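Long-range contact in amidase, hydantoinase/carbamoylase family (Paraburkholderia phymatum, PDB 6C0D), which probably hydrolyses N-carbamoyl-L-amino acids to the free amino acids, as a zinc-dependent homodimeric enzyme of the peptidase M20 family: residues 97-107 and 395-406. Residues are numbered along the deposited sequence; the frame is centred on the assembly and turned at random. Where two conformers were deposited one is given.
With ZN (zinc ion), chain B.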
loop_
_atom_site.group_PDB
_atom_site.type_symbol
_atom_site.label_atom_id
_atom_site.label_comp_id
_atom_site.label_asym_id
_atom_site.label_seq_id
_atom_site.Cartn_x
_atom_site.Cartn_y
_atom_site.Cartn_z
ATOM N N GLY A 97 20.116 4.261 18.554
ATOM C CA GLY A 97 20.174 5.019 19.785
ATOM C C GLY A 97 21.468 4.742 20.546
ATOM O O GLY A 97 22.244 3.849 20.211
ATOM N N TRP A 98 21.694 5.531 21.600
ATOM C CA TRP A 98 23.006 5.487 22.236
ATOM C C TRP A 98 23.147 4.348 23.231
ATOM O O TRP A 98 24.260 4.095 23.707
ATOM C CB TRP A 98 23.322 6.829 22.906
ATOM C CG TRP A 98 22.655 7.115 24.228
ATOM C CD1 TRP A 98 21.320 7.356 24.454
ATOM C CD2 TRP A 98 23.311 7.276 25.497
ATOM N NE1 TRP A 98 21.109 7.625 25.796
ATOM C CE2 TRP A 98 22.314 7.572 26.453
ATOM C CE3 TRP A 98 24.647 7.169 25.920
ATOM C CZ2 TRP A 98 22.614 7.781 27.804
ATOM C CZ3 TRP A 98 24.943 7.378 27.255
ATOM C CH2 TRP A 98 23.929 7.681 28.185
ATOM N N LEU A 99 22.063 3.645 23.553
ATOM C CA LEU A 99 22.148 2.569 24.529
ATOM C C LEU A 99 21.855 1.187 23.967
ATOM O O LEU A 99 22.210 0.200 24.613
ATOM C CB LEU A 99 21.202 2.843 25.707
ATOM C CG LEU A 99 21.485 4.144 26.465
ATOM C CD1 LEU A 99 20.369 4.435 27.463
ATOM C CD2 LEU A 99 22.837 4.068 27.174
ATOM N N ASP A 100 21.208 1.076 22.806
ATOM C CA ASP A 100 20.972 -0.246 22.236
ATOM C C ASP A 100 22.304 -0.892 21.914
ATOM O O ASP A 100 23.061 -0.393 21.074
ATOM C CB ASP A 100 20.100 -0.162 20.979
ATOM C CG ASP A 100 19.660 -1.549 20.473
ATOM O OD1 ASP A 100 20.450 -2.518 20.567
ATOM O OD2 ASP A 100 18.513 -1.673 19.991
ATOM N N GLY A 101 22.582 -2.003 22.582
ATOM C CA GLY A 101 23.845 -2.687 22.423
ATOM C C GLY A 101 24.941 -2.125 23.302
ATOM O O GLY A 101 25.543 -2.870 24.080
ATOM N N ALA A 102 25.195 -0.813 23.207
ATOM C CA ALA A 102 26.242 -0.179 24.005
ATOM C C ALA A 102 26.076 -0.468 25.493
ATOM O O ALA A 102 27.062 -0.690 26.208
ATOM C CB ALA A 102 26.234 1.331 23.757
ATOM N N LEU A 103 24.834 -0.478 25.976
ATOM C CA LEU A 103 24.598 -0.725 27.396
ATOM C C LEU A 103 25.297 -1.994 27.875
ATOM O O LEU A 103 26.024 -1.977 28.875
ATOM C CB LEU A 103 23.097 -0.823 27.668
ATOM C CG LEU A 103 22.772 -0.885 29.160
ATOM C CD1 LEU A 103 22.508 0.536 29.688
ATOM C CD2 LEU A 103 21.560 -1.794 29.436
ATOM N N GLY A 104 25.078 -3.112 27.182
ATOM C CA GLY A 104 25.602 -4.375 27.688
ATOM C C GLY A 104 27.103 -4.500 27.506
ATOM O O GLY A 104 27.775 -5.151 28.314
ATOM N N VAL A 105 27.653 -3.883 26.458
ATOM C CA VAL A 105 29.108 -3.883 26.275
ATOM C C VAL A 105 29.783 -3.154 27.427
ATOM O O VAL A 105 30.736 -3.660 28.034
ATOM C CB VAL A 105 29.495 -3.250 24.923
ATOM C CG1 VAL A 105 31.025 -3.175 24.806
ATOM C CG2 VAL A 105 28.910 -4.061 23.754
ATOM N N ILE A 106 29.311 -1.934 27.732
ATOM C CA ILE A 106 29.953 -1.155 28.788
ATOM C C ILE A 106 29.620 -1.714 30.172
ATOM O O ILE A 106 30.472 -1.693 31.075
ATOM C CB ILE A 106 29.578 0.329 28.662
ATOM C CG1 ILE A 106 29.998 0.867 27.288
ATOM C CG2 ILE A 106 30.207 1.152 29.797
ATOM C CD1 ILE A 106 31.487 0.657 26.979
ATOM N N TYR A 107 28.405 -2.239 30.372
ATOM C CA TYR A 107 28.155 -2.991 31.605
ATOM C C TYR A 107 29.195 -4.092 31.780
ATOM O O TYR A 107 29.750 -4.274 32.866
ATOM C CB TYR A 107 26.766 -3.645 31.616
ATOM C CG TYR A 107 25.571 -2.814 32.055
ATOM C CD1 TYR A 107 25.567 -1.420 31.977
ATOM C CD2 TYR A 107 24.418 -3.451 32.509
ATOM C CE1 TYR A 107 24.439 -0.681 32.349
ATOM C CE2 TYR A 107 23.293 -2.729 32.877
ATOM C CZ TYR A 107 23.306 -1.346 32.802
ATOM O OH TYR A 107 22.195 -0.625 33.180
ATOM N N GLU A 395 15.786 7.515 21.704
ATOM C CA GLU A 395 15.888 6.437 22.683
ATOM C C GLU A 395 16.734 6.869 23.880
ATOM O O GLU A 395 17.784 7.499 23.713
ATOM C CB GLU A 395 16.495 5.205 22.005
ATOM C CG GLU A 395 17.199 4.203 22.908
ATOM C CD GLU A 395 18.110 3.266 22.117
ATOM O OE1 GLU A 395 19.339 3.260 22.371
ATOM O OE2 GLU A 395 17.598 2.544 21.231
ATOM N N ASP A 396 16.275 6.542 25.094
ATOM C CA ASP A 396 16.969 7.025 26.288
ATOM C C ASP A 396 16.499 6.291 27.545
ATOM O O ASP A 396 15.414 5.704 27.582
ATOM C CB ASP A 396 16.783 8.533 26.477
ATOM C CG ASP A 396 17.947 9.170 27.221
ATOM O OD1 ASP A 396 18.915 8.447 27.556
ATOM O OD2 ASP A 396 17.896 10.391 27.476
ATOM N N THR A 397 17.340 6.367 28.585
ATOM C CA THR A 397 17.106 5.765 29.897
ATOM C C THR A 397 17.680 6.703 30.951
ATOM O O THR A 397 18.791 7.213 30.773
ATOM C CB THR A 397 17.769 4.385 29.993
ATOM O OG1 THR A 397 17.240 3.511 28.983
ATOM C CG2 THR A 397 17.536 3.779 31.366
ATOM N N ALA A 398 16.930 6.951 32.034
ATOM C CA ALA A 398 17.432 7.821 33.096
ATOM C C ALA A 398 18.765 7.305 33.622
ATOM O O ALA A 398 18.961 6.094 33.739
ATOM C CB ALA A 398 16.429 7.902 34.246
ATOM N N GLU A 399 19.682 8.228 33.945
ATOM C CA GLU A 399 21.010 7.793 34.385
ATOM C C GLU A 399 20.929 6.913 35.624
ATOM O O GLU A 399 21.663 5.929 35.741
ATOM C CB GLU A 399 21.921 8.992 34.659
ATOM C CG GLU A 399 22.265 9.785 33.399
ATOM C CD GLU A 399 23.517 10.651 33.531
ATOM O OE1 GLU A 399 24.047 10.821 34.651
ATOM O OE2 GLU A 399 23.981 11.154 32.493
ATOM N N GLN A 400 20.055 7.247 36.574
ATOM C CA GLN A 400 19.942 6.413 37.770
ATOM C C GLN A 400 19.450 5.009 37.437
ATOM O O GLN A 400 19.748 4.054 38.166
ATOM C CB GLN A 400 19.016 7.082 38.791
ATOM C CG GLN A 400 17.647 7.442 38.226
ATOM C CD GLN A 400 16.668 7.851 39.301
ATOM O OE1 GLN A 400 16.199 7.016 40.070
ATOM N NE2 GLN A 400 16.361 9.145 39.369
ATOM N N HIS A 401 18.691 4.849 36.352
ATOM C CA HIS A 401 18.279 3.494 35.987
ATOM C C HIS A 401 19.370 2.749 35.214
ATOM O O HIS A 401 19.468 1.515 35.316
ATOM C CB HIS A 401 16.972 3.543 35.189
ATOM C CG HIS A 401 15.845 4.164 35.956
ATOM N ND1 HIS A 401 14.719 4.687 35.352
ATOM C CD2 HIS A 401 15.685 4.362 37.287
ATOM C CE1 HIS A 401 13.921 5.195 36.278
ATOM N NE2 HIS A 401 14.477 4.998 37.464
ATOM N N ILE A 402 20.195 3.475 34.452
ATOM C CA ILE A 402 21.386 2.849 33.864
ATOM C C ILE A 402 22.302 2.317 34.967
ATOM O O ILE A 402 22.819 1.195 34.890
ATOM C CB ILE A 402 22.129 3.858 32.967
ATOM C CG1 ILE A 402 21.239 4.315 31.809
ATOM C CG2 ILE A 402 23.472 3.248 32.473
ATOM C CD1 ILE A 402 21.807 5.515 31.016
ATOM N N VAL A 403 22.513 3.125 36.006
ATOM C CA VAL A 403 23.351 2.725 37.134
ATOM C C VAL A 403 22.745 1.532 37.861
ATOM O O VAL A 403 23.443 0.564 38.179
ATOM C CB VAL A 403 23.556 3.918 38.088
ATOM C CG1 VAL A 403 24.200 3.455 39.412
ATOM C CG2 VAL A 403 24.412 4.980 37.402
ATOM N N LEU A 404 21.444 1.590 38.168
ATOM C CA LEU A 404 20.820 0.461 38.876
ATOM C C LEU A 404 20.930 -0.840 38.079
ATOM O O LEU A 404 21.235 -1.904 38.640
ATOM C CB LEU A 404 19.350 0.771 39.180
ATOM C CG LEU A 404 18.563 -0.376 39.822
ATOM C CD1 LEU A 404 19.174 -0.765 41.185
ATOM C CD2 LEU A 404 17.068 -0.043 39.975
ATOM N N GLY A 405 20.693 -0.778 36.767
ATOM C CA GLY A 405 20.846 -1.972 35.943
ATOM C C GLY A 405 22.230 -2.584 36.078
ATOM O O GLY A 405 22.381 -3.809 36.153
ATOM N N CYS A 406 23.254 -1.739 36.124
ATOM C CA CYS A 406 24.616 -2.253 36.226
ATOM C C CYS A 406 24.881 -2.805 37.618
ATOM O O CYS A 406 25.585 -3.807 37.766
ATOM C CB CYS A 406 25.622 -1.161 35.884
ATOM S SG CYS A 406 27.295 -1.839 35.530
HETATM ZN ZN ZN B . 20.635 -4.672 20.527
HETATM O O HOH W 1 18.744 2.092 18.936
HETATM O O HOH W 2 19.693 7.707 21.470
HETATM O O HOH W 3 16.035 -0.188 21.015
HETATM O O HOH W 4 19.191 -4.745 18.992
HETATM O O HOH W 5 20.580 -6.920 20.698
#
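The zinc site of this M20-family hydrolase shows how a metal-binding loop can be held by a distant part of the chain: Glu395 grips the backbone of the loop that carries Asp100. Its chain is extended, with CG roughly anti to the backbone N (chi1 156°), which carries the carboxylate to the turn just before helix 102-117. There OE1 accepts two backbone bonds, from Leu99 N at 3.0 Å, nearly along the C-O axis, and from Asp100 N at 2.9 Å, on the syn side but tilted 34° out of the carboxylate plane. OE2 is joined to Gly97 N by one water; another donates to both OE2 and Asp100 OD2, like-charged oxygens 4.5 Å apart. Glu395 is thus second shell to the metal, which Asp100 OD1 binds at 2.2 Å alongside His89 and His196. The residue is poorly ordered, however, so the grip may be partly mobile.

A second polar link lies beside it. Trp98 directs NE1 to Asp396 OD1 (2.9 Å), which lies in the indole plane, whereas the indole N-H meets the carboxylate from above its plane. Thr397 N reaches the same oxygen from the opposite face, so OD1 is held from both faces of the carboxylate. Arg29 makes a cation-pi contact with the indole.

Deeper in, the helix segments 102-107 and 399-406 cross at -52°, with Ile402 between them: CD1 touches Trp98 CZ2 and Leu99 CD1, while CG2 meets Leu103 and Tyr107. Cys406 CB lies over the centre of one face of the Tyr107 ring, 3.8 Å from the centroid in a CH-pi contact, with SG also over that face; Leu103 CG lies over the opposite face, nearer the rim. At its far end, Tyr107 OH donates a weak hydrogen bond to Ile402 O, 2.6 Å away.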